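PDB 3HE0: transcriptional regulator, TetR family from Vibrio parahaemolyticus, which probably binds cis-regulatory DNA through a helix-turn-helix motif and so regulates transcription. Local coordinates for residues 84-87 with 88-91; 181-184 with 185-189. All coordinates share one frame; numbering follows the deposited sequence.

Interaction 1. Residues 84-87 with 88-91; sequences LKER and YRTM. Unlike the reference sequence in segment 84-87: R87 (reference Cys).
Y88, R89, T90 and M91 each give their backbone N-H to the carbonyl four residues back, on L84, K85, E86 and R87, so the contact is the opening two turns of helix 84-97. T90 adds a side-chain bond to this pattern: with chi1 at -55° its hydroxyl lies beside its own backbone N, and T90 OG1 donates to E86 O over 2.8 Å. The T90 hydroxyl and T90 N come to that oxygen from opposite faces of the carbonyl plane, so E86 O is gripped twice. The E86 chain bends at chi2 and curls forward along the helix towards T90, placing OE2 3.0 Å from T90 OG1. Its other oxygen, OE1, meets the edge of the R89 guanidinium in a long, weak salt bridge, 3.4 Å to NH2, with the two planar groups turned 21° apart. Helix 84-97 belongs to the C-terminal region of a TetR-family regulator, and the face bearing K85, Y88 and R89 packs on helix 179-193. There R89 NH1 has its stronger partner, E183, while the extended K85 chain carries NZ to a salt bridge with E187 OE1. K85 CE passes 4.0 Å from R89 NH1. Y88 is buried among F160, W92 and W190, its OH bonded to S189. Round the helix, M91 CG lies 3.6 Å from R87 O, and selenomethionine M91 packs towards helix 132-143, as does L84.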
# COMPACT_ATOMS: atom_id res chain seq x y z
N LEU A 84 20.44 -14.16 11.16
CA LEU A 84 19.73 -12.94 10.75
C LEU A 84 18.94 -13.20 9.49
O LEU A 84 17.73 -12.98 9.46
CB LEU A 84 20.71 -11.79 10.48
CG LEU A 84 21.12 -10.87 11.63
CD1 LEU A 84 21.83 -9.71 11.02
CD2 LEU A 84 19.96 -10.39 12.46
N LYS A 85 19.63 -13.69 8.46
CA LYS A 85 19.02 -13.82 7.14
C LYS A 85 17.83 -14.78 7.12
O LYS A 85 16.92 -14.61 6.32
CB LYS A 85 20.04 -14.21 6.08
CG LYS A 85 19.55 -14.04 4.64
CD LYS A 85 20.73 -14.00 3.68
CE LYS A 85 20.35 -14.03 2.22
NZ LYS A 85 21.57 -13.80 1.41
N GLU A 86 17.83 -15.74 8.02
CA GLU A 86 16.77 -16.72 8.07
C GLU A 86 15.58 -16.14 8.77
O GLU A 86 14.43 -16.40 8.39
CB GLU A 86 17.24 -18.00 8.80
CG GLU A 86 16.16 -19.07 8.93
CD GLU A 86 15.38 -19.30 7.60
OE1 GLU A 86 16.00 -19.34 6.49
OE2 GLU A 86 14.13 -19.42 7.67
N ARG A 87 15.83 -15.38 9.84
CA ARG A 87 14.73 -14.62 10.44
C ARG A 87 14.12 -13.67 9.39
O ARG A 87 12.91 -13.57 9.28
CB ARG A 87 15.20 -13.82 11.65
CG ARG A 87 15.56 -14.67 12.84
CD ARG A 87 15.87 -13.81 14.04
NE ARG A 87 17.31 -13.64 14.17
CZ ARG A 87 17.90 -12.62 14.79
NH1 ARG A 87 19.22 -12.59 14.86
NH2 ARG A 87 17.21 -11.63 15.33
N TYR A 88 14.97 -13.01 8.62
CA TYR A 88 14.49 -12.11 7.57
C TYR A 88 13.60 -12.87 6.57
O TYR A 88 12.48 -12.46 6.29
CB TYR A 88 15.66 -11.42 6.87
CG TYR A 88 15.21 -10.52 5.74
CD1 TYR A 88 14.79 -9.23 5.98
CD2 TYR A 88 15.18 -10.98 4.44
CE1 TYR A 88 14.36 -8.40 4.93
CE2 TYR A 88 14.76 -10.15 3.38
CZ TYR A 88 14.35 -8.88 3.64
OH TYR A 88 13.93 -8.06 2.62
N ARG A 89 14.10 -14.01 6.09
CA ARG A 89 13.38 -14.79 5.10
C ARG A 89 12.05 -15.27 5.64
O ARG A 89 11.05 -15.28 4.91
CB ARG A 89 14.21 -16.00 4.62
CG ARG A 89 13.53 -16.86 3.52
CD ARG A 89 14.39 -18.05 3.03
NE ARG A 89 15.46 -17.58 2.16
CZ ARG A 89 16.71 -17.33 2.54
NH1 ARG A 89 17.59 -16.89 1.64
NH2 ARG A 89 17.11 -17.53 3.81
N THR A 90 12.02 -15.69 6.90
CA THR A 90 10.79 -16.21 7.47
C THR A 90 9.70 -15.13 7.45
O THR A 90 8.60 -15.35 6.96
CB THR A 90 11.00 -16.74 8.92
OG1 THR A 90 12.04 -17.72 8.93
CG2 THR A 90 9.75 -17.38 9.48
N MSE A 91 10.02 -13.97 8.00
CA MSE A 91 9.07 -12.87 8.10
C MSE A 91 8.67 -12.40 6.71
O MSE A 91 7.50 -12.11 6.47
CB MSE A 91 9.67 -11.71 8.89
CG MSE A 91 9.82 -12.02 10.36
SE MSE A 91 10.73 -10.58 11.30
CE MSE A 91 10.61 -11.31 13.10

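Interaction 2. Residues 181-184 with 185-189; sequences ALEA and AIEAS
Helix 179-193, near the C-terminal end of the TetR-like chain, supplies this contact, a run of successive turns whose one flank lies on helix 84-97 and whose alanine-rich flank meets the second subunit. E183 and E187, one turn apart, bring like groups together: E183 OE2 and E187 OE2 stand 3.0 Å from each other, two acceptors with their carboxylate planes 58° apart. Both chains bend at chi2, but they start differently. E183 CG is anti to the backbone N (chi1 -180°), which sends the carboxylate forward along the helix, whereas E187 CG sits beside its own N and comes within 3.3 Å of E183 OE2. I186 crosses the same carboxylate with the end of its longer branch, CD1 lying 3.8 Å from E183 OE1, and its CG1 rests 3.4 Å from L182 O. Beneath these side chains the regular backbone bonds run from A185, I186, E187 and A188 back to A181, L182, E183 and A184. S189 closes a shorter loop: its hydroxyl donates to I186 O over 2.9 Å, well off the line of the carbonyl, with a C=O...OG angle of 117°, and the same OG is bonded to Y88. L182 and I186 pack on W92, while A184 and A188 touch L150 and K148 of the second subunit. Two carboxylates this close would repel if both were charged, but R89 forms a salt bridge with E183 and K85 one with E187, and R89 also makes a long, weak ion pair with E187. The neighbouring cations therefore probably offset much of the repulsion and favour the ionised form of both acids.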
# COMPACT_ATOMS: atom_id res chain seq x y z
N ALA A 181 12.14 -17.22 -8.74
CA ALA A 181 11.82 -15.79 -8.84
C ALA A 181 11.53 -15.18 -7.47
O ALA A 181 11.94 -14.07 -7.18
CB ALA A 181 10.63 -15.58 -9.81
N LEU A 182 10.84 -15.93 -6.62
CA LEU A 182 10.55 -15.46 -5.28
C LEU A 182 11.81 -15.32 -4.42
O LEU A 182 12.02 -14.30 -3.71
CB LEU A 182 9.55 -16.41 -4.62
CG LEU A 182 8.65 -15.84 -3.51
CD1 LEU A 182 7.91 -14.61 -3.97
CD2 LEU A 182 7.67 -16.92 -3.08
N GLU A 183 12.66 -16.34 -4.46
CA GLU A 183 13.93 -16.28 -3.73
C GLU A 183 14.77 -15.13 -4.29
O GLU A 183 15.45 -14.45 -3.52
CB GLU A 183 14.69 -17.61 -3.78
CG GLU A 183 16.04 -17.63 -3.03
CD GLU A 183 15.95 -17.25 -1.55
OE1 GLU A 183 15.02 -17.73 -0.84
OE2 GLU A 183 16.81 -16.45 -1.09
N ALA A 184 14.68 -14.87 -5.60
CA ALA A 184 15.43 -13.75 -6.18
C ALA A 184 14.90 -12.44 -5.64
O ALA A 184 15.68 -11.54 -5.32
CB ALA A 184 15.38 -13.75 -7.71
N ALA A 185 13.58 -12.34 -5.50
CA ALA A 185 12.98 -11.15 -4.85
C ALA A 185 13.42 -10.98 -3.38
O ALA A 185 13.71 -9.84 -2.96
CB ALA A 185 11.45 -11.17 -4.94
N ILE A 186 13.45 -12.07 -2.61
CA ILE A 186 13.89 -12.00 -1.22
C ILE A 186 15.33 -11.49 -1.15
O ILE A 186 15.66 -10.58 -0.37
CB ILE A 186 13.80 -13.37 -0.51
CG1 ILE A 186 12.33 -13.83 -0.35
CG2 ILE A 186 14.50 -13.30 0.82
CD1 ILE A 186 12.17 -15.39 0.03
N GLU A 187 16.17 -12.04 -2.02
CA GLU A 187 17.57 -11.66 -2.05
C GLU A 187 17.77 -10.20 -2.43
O GLU A 187 18.65 -9.54 -1.88
CB GLU A 187 18.38 -12.54 -2.99
CG GLU A 187 18.53 -13.96 -2.47
CD GLU A 187 19.45 -14.08 -1.25
OE1 GLU A 187 20.16 -13.09 -0.89
OE2 GLU A 187 19.47 -15.19 -0.66
N ALA A 188 16.97 -9.72 -3.39
CA ALA A 188 17.11 -8.35 -3.86
C ALA A 188 16.74 -7.35 -2.76
O ALA A 188 17.39 -6.30 -2.59
CB ALA A 188 16.29 -8.11 -5.13
N SER A 189 15.68 -7.67 -2.02
CA SER A 189 15.24 -6.83 -0.92
C SER A 189 16.27 -6.83 0.22
O SER A 189 16.49 -5.80 0.84
CB SER A 189 13.82 -7.21 -0.44
OG SER A 189 13.75 -8.51 0.09

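Overall arrangement
Interactions 1 and 2 are local contacts on two helices, 84-97 and 179-193, that pack against each other with the contact centres about 12 Å apart. Both combine buried and partly exposed residues, and their facing sides are complementary: basic groups on 84-91 and acidic ones on 181-189 pair at the partly exposed edge. Among the buried residues the joint changes character, to a hydroxyl pair between Y88 and S189, while the aliphatic part of R89 packs on buried I186. Away from this shared face they differ. Segments 84-91 turn larger side chains towards helix 132-143 of their own chain; segments 181-189 present small residues to the second subunit.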